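Local coordinates for GH86A beta-porphyranase (Bacteroides plebeius, PDB 4AW7), which cleaves the sulfated red-seaweed polysaccharide porphyran at beta-D-galactose-(1->4)-alpha-L-galactose-6-sulfate linkages, releasing mostly a disaccharide, and tolerates methylated galactose, at residues V530-N535 and I551-D556; G96-K101 and P182-K187; S33-L38 and E306-L311; V421-L426 and T437-P442. All blocks are in the same frame, centred on the assembly; numbering follows the deposited sequence. Where two conformers were deposited one is given.

Contact 1 of 4, residues V530-N535 and I551-D556; sequences VSVPDN and IEVPFD. With CA (calcium ion), chain C.
I551 makes a light start, its CG2 methyl coming to 4.4 Å from the backbone O of N535. At E552 the backbone takes over. E552 O accepts from water 2, which also donates to N535 O and so links the two carbonyls, while CG of the P533 ring sits 3.3 Å from the same E552 O.

V553 is the most deeply engaged residue of its strand, and its two methyls split the work. CG1, anti to the backbone N (chi1 180°), packs 3.4 Å from S531 O and 3.9 Å from V530 CG2. CG2 faces the CD atom of P533 at 4.1 Å and is also the nearer branch to V532 CG1. P554 presents CD to P533 CG at 3.9 Å, and its carbonyl shares water 1 with S531 O. At F555 the ring turns away and CB does the touching, 3.9 Å from V530 CG1. The side-chain contacts are apolar, with carbons also pressed on backbone carbonyls, and water joins two pairs of carbonyls.

N535 turns its side chain the other way and binds the calcium ion through OD1 at 2.4 Å, alongside D381, W536, G538 and waters 3, 4 and 5. Strand 546-555 is the outermost strand of one sheet and pairs through its backbone with strand 503-514. Segment 530-535 leaves strand 528-530, at the border of a second sheet, and runs alongside this edge strand in a roughly opposite direction, joining the margins of the two sheets, with V530 and V532 also resting on strand 522-525.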
loop_
_atom_site.group_PDB
_atom_site.type_symbol
_atom_site.label_atom_id
_atom_site.label_comp_id
_atom_site.label_asym_id
_atom_site.label_seq_id
_atom_site.Cartn_x
_atom_site.Cartn_y
_atom_site.Cartn_z
ATOM N N VAL A 530 -27.564 12.418 -5.516
ATOM C CA VAL A 530 -27.408 10.983 -5.515
ATOM C C VAL A 530 -27.379 10.443 -4.078
ATOM O O VAL A 530 -27.031 11.156 -3.165
ATOM C CB VAL A 530 -26.134 10.561 -6.274
ATOM C CG1 VAL A 530 -26.200 11.041 -7.722
ATOM C CG2 VAL A 530 -24.861 11.103 -5.605
ATOM N N SER A 531 -27.805 9.200 -3.937
ATOM C CA SER A 531 -27.810 8.464 -2.671
ATOM C C SER A 531 -26.391 8.257 -2.094
ATOM O O SER A 531 -25.487 7.879 -2.828
ATOM C CB SER A 531 -28.465 7.104 -2.961
ATOM O OG SER A 531 -28.725 6.342 -1.808
ATOM N N VAL A 532 -26.194 8.578 -0.815
ATOM C CA VAL A 532 -24.926 8.301 -0.114
ATOM C C VAL A 532 -25.102 6.996 0.677
ATOM O O VAL A 532 -25.978 6.870 1.520
ATOM C CB VAL A 532 -24.461 9.458 0.823
ATOM C CG1 VAL A 532 -23.237 9.061 1.615
ATOM C CG2 VAL A 532 -24.241 10.778 0.046
ATOM N N PRO A 533 -24.248 6.005 0.443
ATOM C CA PRO A 533 -24.360 4.766 1.208
ATOM C C PRO A 533 -24.148 4.935 2.724
ATOM O O PRO A 533 -23.406 5.817 3.172
ATOM C CB PRO A 533 -23.243 3.890 0.622
ATOM C CG PRO A 533 -22.922 4.484 -0.676
ATOM C CD PRO A 533 -23.176 5.953 -0.554
ATOM N N ASP A 534 -24.749 4.040 3.467
ATOM C CA ASP A 534 -24.525 3.924 4.911
ATOM C C ASP A 534 -23.247 3.215 5.269
ATOM O O ASP A 534 -22.705 3.471 6.322
ATOM C CB ASP A 534 -25.721 3.220 5.597
ATOM C CG ASP A 534 -27.052 3.926 5.328
ATOM O OD1 ASP A 534 -27.091 5.141 5.511
ATOM O OD2 ASP A 534 -28.036 3.255 4.922
ATOM N N ASN A 535 -22.753 2.395 4.364
ATOM C CA ASN A 535 -21.628 1.498 4.566
ATOM C C ASN A 535 -20.432 1.968 3.748
ATOM O O ASN A 535 -20.566 2.629 2.724
ATOM C CB ASN A 535 -22.047 0.080 4.123
ATOM C CG ASN A 535 -21.087 -0.996 4.580
ATOM O OD1 ASN A 535 -20.266 -0.778 5.484
ATOM N ND2 ASN A 535 -21.209 -2.177 3.996
ATOM N N ILE A 551 -15.304 7.242 1.853
ATOM C CA ILE A 551 -16.612 6.638 1.642
ATOM C C ILE A 551 -16.901 6.726 0.158
ATOM O O ILE A 551 -16.926 7.825 -0.408
ATOM C CB ILE A 551 -17.696 7.346 2.488
ATOM C CG1 ILE A 551 -17.369 7.264 3.979
ATOM C CG2 ILE A 551 -19.082 6.732 2.210
ATOM C CD1 ILE A 551 -18.221 8.155 4.876
ATOM N N GLU A 552 -17.124 5.579 -0.478
ATOM C CA GLU A 552 -17.482 5.588 -1.894
ATOM C C GLU A 552 -18.941 5.898 -2.093
ATOM O O GLU A 552 -19.803 5.400 -1.361
ATOM C CB GLU A 552 -17.276 4.219 -2.507
ATOM C CG GLU A 552 -15.871 3.756 -2.527
ATOM C CD GLU A 552 -15.778 2.287 -2.955
ATOM O OE1 GLU A 552 -16.201 1.335 -2.194
ATOM O OE2 GLU A 552 -15.278 2.117 -4.089
ATOM N N VAL A 553 -19.213 6.705 -3.099
ATOM C CA VAL A 553 -20.600 7.041 -3.457
ATOM C C VAL A 553 -20.773 6.666 -4.941
ATOM O O VAL A 553 -20.454 7.474 -5.810
ATOM C CB VAL A 553 -20.873 8.518 -3.218
ATOM C CG1 VAL A 553 -22.316 8.861 -3.597
ATOM C CG2 VAL A 553 -20.543 8.901 -1.781
ATOM N N PRO A 554 -21.226 5.420 -5.204
ATOM C CA PRO A 554 -21.478 5.058 -6.609
ATOM C C PRO A 554 -22.630 5.824 -7.193
ATOM O O PRO A 554 -23.558 6.168 -6.490
ATOM C CB PRO A 554 -21.784 3.570 -6.564
ATOM C CG PRO A 554 -21.681 3.126 -5.170
ATOM C CD PRO A 554 -21.444 4.283 -4.287
ATOM N N PHE A 555 -22.574 6.116 -8.481
ATOM C CA PHE A 555 -23.693 6.786 -9.121
ATOM C C PHE A 555 -23.679 6.453 -10.607
ATOM O O PHE A 555 -22.710 5.923 -11.134
ATOM C CB PHE A 555 -23.650 8.302 -8.852
ATOM C CG PHE A 555 -22.428 8.986 -9.390
ATOM C CD1 PHE A 555 -22.352 9.392 -10.709
ATOM C CD2 PHE A 555 -21.303 9.197 -8.583
ATOM C CE1 PHE A 555 -21.230 9.989 -11.205
ATOM C CE2 PHE A 555 -20.192 9.804 -9.080
ATOM C CZ PHE A 555 -20.131 10.199 -10.393
ATOM N N ASP A 556 -24.754 6.799 -11.290
ATOM C CA ASP A 556 -24.873 6.493 -12.715
ATOM C C ASP A 556 -23.871 7.322 -13.525
ATOM O O ASP A 556 -23.867 8.557 -13.502
ATOM C CB ASP A 556 -26.312 6.774 -13.170
ATOM C CG ASP A 556 -26.659 6.132 -14.492
ATOM O OD1 ASP A 556 -25.788 6.000 -15.346
ATOM O OD2 ASP A 556 -27.871 5.789 -14.654
HETATM CA CA CA C . -18.250 -1.542 6.555
HETATM O O HOH W 1 -24.230 5.633 -3.809
HETATM O O HOH W 2 -19.549 3.136 0.239
HETATM O O HOH W 3 -17.842 -3.230 8.290
HETATM O O HOH W 4 -20.206 -1.611 8.147
HETATM O O HOH W 5 -18.644 0.680 7.420
#

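Contact 2 of 4, residues G96-K101 and P182-K187; sequences GNISVK and PRLNGK
R183 reaches from the loop between helix 160-179 and strand 189-195 to grip G96 O, tying together two parts of the parallel (beta/alpha)8-type barrel of the catalytic domain on either side of strand 136-142. NH1 and NH2 both donate to this one oxygen, at 3.0 Å and 2.9 Å respectively. The grip is end-on, with G96 O close to the guanidinium plane, but both hydrogen bonds are bent, 141° at NH1 and 146° at NH2. The third nitrogen, NE, is satisfied by S132 O at the end of helix 120-132, so the group is held from two directions and its rotation is fixed. A turn at chi3 (57°) swings the guanidinium round to this position, and I98 then covers one of its faces with CD1, which also meets L184 CD2 at 4.0 Å.

K187 serves the carbonyl of I98. Its extended chain runs past V100, where CB lies 3.9 Å from V100 CG2. Its own backbone N is occupied by L184 O, which closes the turn containing G186. S99 and K101 bond through their backbones to E135, V137 and E139, and the I98 carbonyl is taken by the lysine: NZ meets I98 O at 2.8 Å, in the carbonyl plane and on a lone pair.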
loop_
_atom_site.group_PDB
_atom_site.type_symbol
_atom_site.label_atom_id
_atom_site.label_comp_id
_atom_site.label_asym_id
_atom_site.label_seq_id
_atom_site.Cartn_x
_atom_site.Cartn_y
_atom_site.Cartn_z
ATOM N N GLY A 96 32.002 1.370 -14.861
ATOM C CA GLY A 96 31.340 0.339 -15.641
ATOM C C GLY A 96 29.816 0.395 -15.573
ATOM O O GLY A 96 29.215 1.352 -15.079
ATOM N N ASN A 97 29.188 -0.647 -16.098
ATOM C CA ASN A 97 27.738 -0.783 -16.139
ATOM C C ASN A 97 27.163 -0.839 -14.714
ATOM O O ASN A 97 27.736 -1.464 -13.818
ATOM C CB ASN A 97 27.335 -2.057 -16.911
ATOM C CG ASN A 97 25.833 -2.285 -16.952
ATOM O OD1 ASN A 97 25.114 -1.598 -17.689
ATOM N ND2 ASN A 97 25.343 -3.251 -16.155
ATOM N N ILE A 98 26.032 -0.167 -14.536
ATOM C CA ILE A 98 25.267 -0.263 -13.288
ATOM C C ILE A 98 24.023 -1.091 -13.557
ATOM O O ILE A 98 23.169 -0.740 -14.364
ATOM C CB ILE A 98 24.892 1.108 -12.730
ATOM C CG1 ILE A 98 26.142 1.952 -12.501
ATOM C CG2 ILE A 98 24.108 0.931 -11.429
ATOM C CD1 ILE A 98 25.893 3.314 -11.911
ATOM N N SER A 99 23.921 -2.184 -12.827
ATOM C CA SER A 99 22.710 -2.984 -12.822
ATOM C C SER A 99 21.852 -2.611 -11.624
ATOM O O SER A 99 22.354 -2.089 -10.622
ATOM C CB SER A 99 23.049 -4.449 -12.719
ATOM O OG SER A 99 23.635 -4.951 -13.909
ATOM N N VAL A 100 20.563 -2.913 -11.740
ATOM C CA VAL A 100 19.568 -2.542 -10.740
ATOM C C VAL A 100 18.922 -3.782 -10.140
ATOM O O VAL A 100 18.374 -4.616 -10.883
ATOM C CB VAL A 100 18.475 -1.665 -11.355
ATOM C CG1 VAL A 100 17.435 -1.335 -10.317
ATOM C CG2 VAL A 100 19.046 -0.391 -11.953
ATOM N N LYS A 101 19.001 -3.939 -8.818
ATOM C CA LYS A 101 18.334 -5.015 -8.117
ATOM C C LYS A 101 17.052 -4.466 -7.507
ATOM O O LYS A 101 17.054 -3.424 -6.823
ATOM C CB LYS A 101 19.190 -5.616 -7.023
ATOM C CG LYS A 101 18.625 -6.902 -6.417
ATOM C CD LYS A 101 19.541 -7.463 -5.319
ATOM C CE LYS A 101 18.965 -8.645 -4.608
ATOM N NZ LYS A 101 19.327 -9.855 -5.316
ATOM N N PRO A 182 23.886 11.413 -14.268
ATOM C CA PRO A 182 23.330 10.672 -15.423
ATOM C C PRO A 182 23.508 9.150 -15.349
ATOM O O PRO A 182 22.785 8.423 -16.031
ATOM C CB PRO A 182 24.090 11.254 -16.635
ATOM C CG PRO A 182 25.277 11.951 -16.031
ATOM C CD PRO A 182 24.894 12.410 -14.681
ATOM N N ARG A 183 24.437 8.667 -14.542
ATOM C CA ARG A 183 24.589 7.220 -14.343
ATOM C C ARG A 183 23.456 6.603 -13.521
ATOM O O ARG A 183 23.189 5.412 -13.621
ATOM C CB ARG A 183 25.912 6.887 -13.709
ATOM C CG ARG A 183 27.048 7.034 -14.695
ATOM C CD ARG A 183 28.380 6.877 -14.060
ATOM N NE ARG A 183 28.685 5.644 -13.328
ATOM C CZ ARG A 183 28.946 4.461 -13.890
ATOM N NH1 ARG A 183 28.883 4.297 -15.207
ATOM N NH2 ARG A 183 29.293 3.452 -13.126
ATOM N N LEU A 184 22.815 7.413 -12.682
ATOM C CA LEU A 184 21.718 6.924 -11.810
ATOM C C LEU A 184 20.333 7.361 -12.241
ATOM O O LEU A 184 19.357 6.658 -11.966
ATOM C CB LEU A 184 21.948 7.453 -10.400
ATOM C CG LEU A 184 23.246 7.030 -9.756
ATOM C CD1 LEU A 184 23.425 7.666 -8.376
ATOM C CD2 LEU A 184 23.374 5.512 -9.659
ATOM N N ASN A 185 20.214 8.524 -12.881
ATOM C CA ASN A 185 18.927 9.103 -13.229
ATOM C C ASN A 185 18.189 8.143 -14.157
ATOM O O ASN A 185 18.736 7.696 -15.185
ATOM C CB ASN A 185 19.118 10.474 -13.898
ATOM C CG ASN A 185 17.816 11.275 -14.058
ATOM O OD1 ASN A 185 17.601 11.929 -15.084
ATOM N ND2 ASN A 185 16.956 11.233 -13.058
ATOM N N GLY A 186 16.959 7.799 -13.790
ATOM C CA GLY A 186 16.167 6.825 -14.533
ATOM C C GLY A 186 16.296 5.389 -14.045
ATOM O O GLY A 186 15.425 4.568 -14.368
ATOM N N LYS A 187 17.388 5.059 -13.347
ATOM C CA LYS A 187 17.652 3.726 -12.806
ATOM C C LYS A 187 17.220 3.557 -11.355
ATOM O O LYS A 187 16.624 2.548 -10.987
ATOM C CB LYS A 187 19.140 3.363 -12.903
ATOM C CG LYS A 187 19.506 2.971 -14.267
ATOM C CD LYS A 187 20.869 2.423 -14.343
ATOM C CE LYS A 187 21.056 1.931 -15.763
ATOM N NZ LYS A 187 22.388 1.465 -15.914
#

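Contact 3 of 4, residues S33-L38 and E306-L311; sequences SGVSEL and ERQDNL
V35 and D309 bring the two backbones to their closest, CA to CA 6.5 Å. On one side, 33-38 is an irregular connection that starts with S33 at a positive phi (46°) and then stretches out at V35. On the other, a 3-10 turn at Q308 and D309 is tightened by N310 N bonding to R307 O at 2.8 Å, and this turn aims both side chains at the connection.

Q308 spans the gap with an extended chain, its CG anti to the backbone N (chi1 -167°). NE2 donates to E37 O at 2.9 Å, nearly along the C=O axis and in a fairly straight hydrogen bond (162°). E37 O also lies close to the plane of the Q308 amide. V35 crosses it at about a right angle, CG2 sitting 3.6 Å from NE2, while L38 comes in on the other end with CD1 3.7 Å from OE1. That oxygen is also held by R372, which in turn takes S36 O.

The contact lies at a junction between domains: strand 29-32 belongs to a sheet of the C-terminal sandwich, and 33-38 carries the chain from there to strand 45-46 of the catalytic barrel. The facing turn joins barrel helix 293-305 to strand 311-316.

Next to V35, whose CG1 packs on D309 CB, the S33 hydroxyl donates to D309 OD2 at 2.9 Å, approaching head-on with OG almost in line with the CG-OD2 bond. The other carboxylate oxygen, OD1, forms a salt bridge with R473 of strand 469-484, whose backbone also bonds to S33.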
loop_
_atom_site.group_PDB
_atom_site.type_symbol
_atom_site.label_atom_id
_atom_site.label_comp_id
_atom_site.label_asym_id
_atom_site.label_seq_id
_atom_site.Cartn_x
_atom_site.Cartn_y
_atom_site.Cartn_z
ATOM N N SER A 33 -6.080 2.571 -15.735
ATOM C CA SER A 33 -5.463 3.465 -16.736
ATOM C C SER A 33 -4.752 2.644 -17.796
ATOM O O SER A 33 -5.417 1.960 -18.558
ATOM C CB SER A 33 -4.600 4.520 -16.098
ATOM O OG SER A 33 -5.299 5.157 -15.128
ATOM N N GLY A 34 -3.436 2.704 -17.883
ATOM C CA GLY A 34 -2.687 1.999 -18.930
ATOM C C GLY A 34 -2.343 0.547 -18.695
ATOM O O GLY A 34 -1.730 -0.033 -19.568
ATOM N N VAL A 35 -2.704 -0.069 -17.579
ATOM C CA VAL A 35 -2.258 -1.426 -17.284
ATOM C C VAL A 35 -3.409 -2.331 -16.931
ATOM O O VAL A 35 -4.264 -1.982 -16.118
ATOM C CB VAL A 35 -1.141 -1.446 -16.214
ATOM C CG1 VAL A 35 -1.632 -1.014 -14.829
ATOM C CG2 VAL A 35 -0.418 -2.806 -16.136
ATOM N N SER A 36 -3.388 -3.539 -17.475
ATOM C CA SER A 36 -4.318 -4.612 -17.111
ATOM C C SER A 36 -3.665 -5.747 -16.337
ATOM O O SER A 36 -4.211 -6.244 -15.354
ATOM C CB SER A 36 -5.038 -5.173 -18.345
ATOM O OG SER A 36 -5.890 -6.243 -18.028
ATOM N N GLU A 37 -2.505 -6.205 -16.821
ATOM C CA GLU A 37 -1.810 -7.328 -16.191
ATOM C C GLU A 37 -1.522 -7.062 -14.735
ATOM O O GLU A 37 -1.004 -6.002 -14.388
ATOM C CB GLU A 37 -0.498 -7.579 -16.924
ATOM C CG GLU A 37 -0.569 -8.126 -18.330
ATOM C CD GLU A 37 -0.752 -9.627 -18.430
ATOM O OE1 GLU A 37 -0.799 -10.325 -17.408
ATOM O OE2 GLU A 37 -0.835 -10.115 -19.586
ATOM N N LEU A 38 -1.742 -8.066 -13.906
ATOM C CA LEU A 38 -1.266 -8.030 -12.526
ATOM C C LEU A 38 0.252 -8.065 -12.502
ATOM O O LEU A 38 0.890 -8.929 -13.136
ATOM C CB LEU A 38 -1.799 -9.231 -11.746
ATOM C CG LEU A 38 -1.417 -9.302 -10.274
ATOM C CD1 LEU A 38 -1.938 -8.087 -9.481
ATOM C CD2 LEU A 38 -1.952 -10.574 -9.660
ATOM N N GLU A 306 -5.832 -2.238 -6.516
ATOM C CA GLU A 306 -6.609 -1.219 -7.219
ATOM C C GLU A 306 -5.829 0.072 -7.443
ATOM O O GLU A 306 -6.365 0.981 -8.100
ATOM C CB GLU A 306 -7.878 -0.918 -6.449
ATOM C CG GLU A 306 -8.930 -2.001 -6.584
ATOM C CD GLU A 306 -9.479 -2.100 -8.003
ATOM O OE1 GLU A 306 -10.022 -1.097 -8.496
ATOM O OE2 GLU A 306 -9.383 -3.160 -8.639
ATOM N N ARG A 307 -4.588 0.150 -7.007
ATOM C CA ARG A 307 -3.727 1.298 -7.219
ATOM C C ARG A 307 -2.503 0.964 -8.095
ATOM O O ARG A 307 -1.531 1.724 -8.132
ATOM C CB ARG A 307 -3.263 1.900 -5.897
ATOM C CG ARG A 307 -4.401 2.329 -4.993
ATOM C CD ARG A 307 -3.879 3.065 -3.806
ATOM N NE ARG A 307 -4.945 3.359 -2.851
ATOM C CZ ARG A 307 -5.554 4.531 -2.664
ATOM N NH1 ARG A 307 -5.171 5.621 -3.310
ATOM N NH2 ARG A 307 -6.533 4.601 -1.776
ATOM N N GLN A 308 -2.520 -0.186 -8.777
ATOM C CA GLN A 308 -1.289 -0.656 -9.426
ATOM C C GLN A 308 -0.665 0.377 -10.367
ATOM O O GLN A 308 0.558 0.479 -10.472
ATOM C CB GLN A 308 -1.535 -1.963 -10.179
ATOM C CG GLN A 308 -0.244 -2.649 -10.583
ATOM C CD GLN A 308 -0.494 -3.849 -11.451
ATOM O OE1 GLN A 308 -1.046 -4.859 -10.998
ATOM N NE2 GLN A 308 -0.066 -3.767 -12.716
ATOM N N ASP A 309 -1.505 1.112 -11.081
ATOM C CA ASP A 309 -1.066 2.123 -12.020
ATOM C C ASP A 309 -0.421 3.322 -11.369
ATOM O O ASP A 309 0.206 4.131 -12.071
ATOM C CB ASP A 309 -2.210 2.587 -12.933
ATOM C CG ASP A 309 -3.432 3.079 -12.210
ATOM O OD1 ASP A 309 -3.726 2.661 -11.088
ATOM O OD2 ASP A 309 -4.170 3.891 -12.821
ATOM N N ASN A 310 -0.576 3.466 -10.065
ATOM C CA ASN A 310 0.109 4.504 -9.295
ATOM C C ASN A 310 0.897 3.953 -8.107
ATOM O O ASN A 310 1.040 4.626 -7.087
ATOM C CB ASN A 310 -0.862 5.584 -8.818
ATOM C CG ASN A 310 -0.134 6.875 -8.474
ATOM O OD1 ASN A 310 0.795 7.278 -9.177
ATOM N ND2 ASN A 310 -0.489 7.497 -7.315
ATOM N N LEU A 311 1.429 2.745 -8.253
ATOM C CA LEU A 311 2.119 2.054 -7.154
ATOM C C LEU A 311 3.446 1.527 -7.672
ATOM O O LEU A 311 3.491 0.681 -8.556
ATOM C CB LEU A 311 1.259 0.916 -6.625
ATOM C CG LEU A 311 1.871 0.136 -5.431
ATOM C CD1 LEU A 311 1.850 0.947 -4.131
ATOM C CD2 LEU A 311 1.114 -1.185 -5.252
#

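Contact 4 of 4, residues V421-L426 and T437-P442; sequences VTKRSL and TEQNVP
K423 and Q439 sit opposite each other in the antiparallel hairpin of strands 421-429 and 433-441, and they exchange backbone bonds in both directions. K423 N to Q439 O is 2.7 Å and nearly straight (174°), with Q439 N to K423 O completing the pair. S425 and T437, the next hydrogen-bonded pair, two residues along, repeat the pattern, and V441 N closes on V421 O. The intervening pairs, T422 with N440 and R424 with E438, have no such bonds, but CA-H groups such as that of E438 approach the facing carbonyls.

Polar side chains add a second layer. A chain bent at chi3 and chi4 folds K423 NZ back to Q439 OE1 at 2.9 Å, arriving from above the carbonyl plane. Water 7 then joins the same NZ to K423 O and T437 OG1. On the other face the T422 and N440 side chains lie side by side, with T422 OG1 and N440 OD1 3.0 Å apart. R424 NE stays 4.3 Å from E438 OE2, with water 8 bridging them, and R424 NH1 is taken by L364 O and K366 O.

The apolar contacts are fewer. V421 CG1 meets V441 CG2 at a tight 3.4 Å, and T422 CG2 rests on E438 CG at 3.5 Å.

This chemistry suits a sheet edge: strand 433-441 pairs only with 421-429 in this chain, and R424 and E438, linked through water, probably attract only weakly.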
loop_
_atom_site.group_PDB
_atom_site.type_symbol
_atom_site.label_atom_id
_atom_site.label_comp_id
_atom_site.label_asym_id
_atom_site.label_seq_id
_atom_site.Cartn_x
_atom_site.Cartn_y
_atom_site.Cartn_z
ATOM N N VAL A 421 -12.872 -26.108 -11.067
ATOM C CA VAL A 421 -12.791 -25.087 -10.029
ATOM C C VAL A 421 -12.159 -25.646 -8.760
ATOM O O VAL A 421 -12.542 -26.711 -8.242
ATOM C CB VAL A 421 -14.187 -24.517 -9.710
ATOM C CG1 VAL A 421 -14.107 -23.419 -8.653
ATOM C CG2 VAL A 421 -14.880 -23.971 -10.995
ATOM N N THR A 422 -11.193 -24.893 -8.235
ATOM C CA THR A 422 -10.561 -25.168 -6.945
ATOM C C THR A 422 -10.729 -23.930 -6.051
ATOM O O THR A 422 -10.571 -22.784 -6.487
ATOM C CB THR A 422 -9.094 -25.558 -7.110
ATOM O OG1 THR A 422 -8.985 -26.705 -7.980
ATOM C CG2 THR A 422 -8.446 -25.851 -5.811
ATOM N N LYS A 423 -11.083 -24.163 -4.811
ATOM C CA LYS A 423 -11.264 -23.104 -3.849
ATOM C C LYS A 423 -10.129 -23.122 -2.845
ATOM O O LYS A 423 -9.943 -24.118 -2.117
ATOM C CB LYS A 423 -12.596 -23.254 -3.108
ATOM C CG LYS A 423 -12.805 -22.193 -2.081
ATOM C CD LYS A 423 -14.179 -22.191 -1.456
ATOM C CE LYS A 423 -14.454 -23.459 -0.706
ATOM N NZ LYS A 423 -13.739 -23.588 0.588
ATOM N N ARG A 424 -9.378 -22.031 -2.770
ATOM C CA ARG A 424 -8.410 -21.810 -1.701
ATOM C C ARG A 424 -9.011 -20.874 -0.666
ATOM O O ARG A 424 -9.613 -19.873 -0.999
ATOM C CB ARG A 424 -7.159 -21.157 -2.270
ATOM C CG ARG A 424 -6.522 -21.866 -3.477
ATOM C CD ARG A 424 -5.391 -21.046 -4.028
ATOM N NE ARG A 424 -4.788 -21.657 -5.194
ATOM C CZ ARG A 424 -3.814 -21.088 -5.891
ATOM N NH1 ARG A 424 -3.340 -19.911 -5.515
ATOM N NH2 ARG A 424 -3.331 -21.648 -6.978
ATOM N N SER A 425 -8.808 -21.192 0.601
ATOM C CA SER A 425 -9.324 -20.400 1.704
ATOM C C SER A 425 -8.261 -20.226 2.770
ATOM O O SER A 425 -7.714 -21.209 3.235
ATOM C CB SER A 425 -10.523 -21.087 2.326
ATOM O OG SER A 425 -10.921 -20.433 3.491
ATOM N N LEU A 426 -8.039 -18.988 3.181
ATOM C CA LEU A 426 -7.141 -18.651 4.270
ATOM C C LEU A 426 -7.934 -17.876 5.311
ATOM O O LEU A 426 -8.350 -16.726 5.092
ATOM C CB LEU A 426 -5.942 -17.849 3.777
ATOM C CG LEU A 426 -4.776 -17.704 4.764
ATOM C CD1 LEU A 426 -3.583 -17.121 4.024
ATOM C CD2 LEU A 426 -5.130 -16.896 6.017
ATOM N N THR A 437 -7.055 -24.080 3.528
ATOM C CA THR A 437 -7.576 -25.249 2.808
ATOM C C THR A 437 -7.596 -25.015 1.303
ATOM O O THR A 437 -7.721 -23.870 0.831
ATOM C CB THR A 437 -8.993 -25.624 3.301
ATOM O OG1 THR A 437 -9.892 -24.539 3.033
ATOM C CG2 THR A 437 -9.009 -25.942 4.814
ATOM N N GLU A 438 -7.468 -26.114 0.548
ATOM C CA GLU A 438 -7.646 -26.128 -0.898
ATOM C C GLU A 438 -8.600 -27.285 -1.175
ATOM O O GLU A 438 -8.342 -28.419 -0.741
ATOM C CB GLU A 438 -6.318 -26.351 -1.602
ATOM C CG GLU A 438 -6.328 -26.312 -3.123
ATOM C CD GLU A 438 -4.921 -26.272 -3.715
ATOM O OE1 GLU A 438 -3.969 -26.549 -2.984
ATOM O OE2 GLU A 438 -4.758 -25.948 -4.903
ATOM N N GLN A 439 -9.701 -26.988 -1.854
ATOM C CA GLN A 439 -10.762 -27.960 -2.143
ATOM C C GLN A 439 -11.185 -27.886 -3.596
ATOM O O GLN A 439 -11.403 -26.811 -4.159
ATOM C CB GLN A 439 -11.976 -27.640 -1.271
ATOM C CG GLN A 439 -11.642 -27.755 0.210
ATOM C CD GLN A 439 -12.682 -27.142 1.101
ATOM O OE1 GLN A 439 -13.616 -26.503 0.630
ATOM N NE2 GLN A 439 -12.537 -27.354 2.432
ATOM N N ASN A 440 -11.377 -29.031 -4.218
ATOM C CA ASN A 440 -11.991 -29.056 -5.527
ATOM C C ASN A 440 -13.482 -28.933 -5.322
ATOM O O ASN A 440 -14.043 -29.521 -4.372
ATOM C CB ASN A 440 -11.655 -30.349 -6.268
ATOM C CG ASN A 440 -10.179 -30.458 -6.577
ATOM O OD1 ASN A 440 -9.495 -29.435 -6.791
ATOM N ND2 ASN A 440 -9.655 -31.673 -6.528
ATOM N N VAL A 441 -14.123 -28.174 -6.181
ATOM C CA VAL A 441 -15.560 -28.037 -6.119
ATOM C C VAL A 441 -16.116 -28.311 -7.524
ATOM O O VAL A 441 -15.441 -28.095 -8.520
ATOM C CB VAL A 441 -16.008 -26.689 -5.557
ATOM C CG1 VAL A 441 -15.451 -26.475 -4.127
ATOM C CG2 VAL A 441 -15.620 -25.580 -6.469
ATOM N N PRO A 442 -17.355 -28.806 -7.614
ATOM C CA PRO A 442 -17.816 -29.340 -8.913
ATOM C C PRO A 442 -18.352 -28.332 -9.897
ATOM O O PRO A 442 -18.602 -28.653 -11.046
ATOM C CB PRO A 442 -18.930 -30.296 -8.484
ATOM C CG PRO A 442 -19.408 -29.772 -7.210
ATOM C CD PRO A 442 -18.201 -29.249 -6.501
HETATM O O HOH W 6 -15.339 -27.636 -11.195
HETATM O O HOH W 7 -11.050 -24.246 0.471
HETATM O O HOH W 8 -5.485 -24.079 -6.418
#

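Overall arrangement
Contact 3 lies nearest the middle of the molecule, at the junction of barrel and sandwich. From its centre those of contact 1 (24 Å), contact 2 (25 Å) and contact 4 (27 Å) are about equally far. Contacts 1 and 2 fall on opposite sides of the chain's centre, 47 Å apart; contact 4 is 34 Å from contact 1. Contact 2 falls within the barrel stretch that contact 3 brackets. Neither reaches the active site, but each bonds to a strand leading there: 99-101 pairs with 136-142, ahead of the probable proton donor E146, and N310 bonds to L268, on the strand bearing the probable nucleophile E272. Contact 1 holds part of the calcium site.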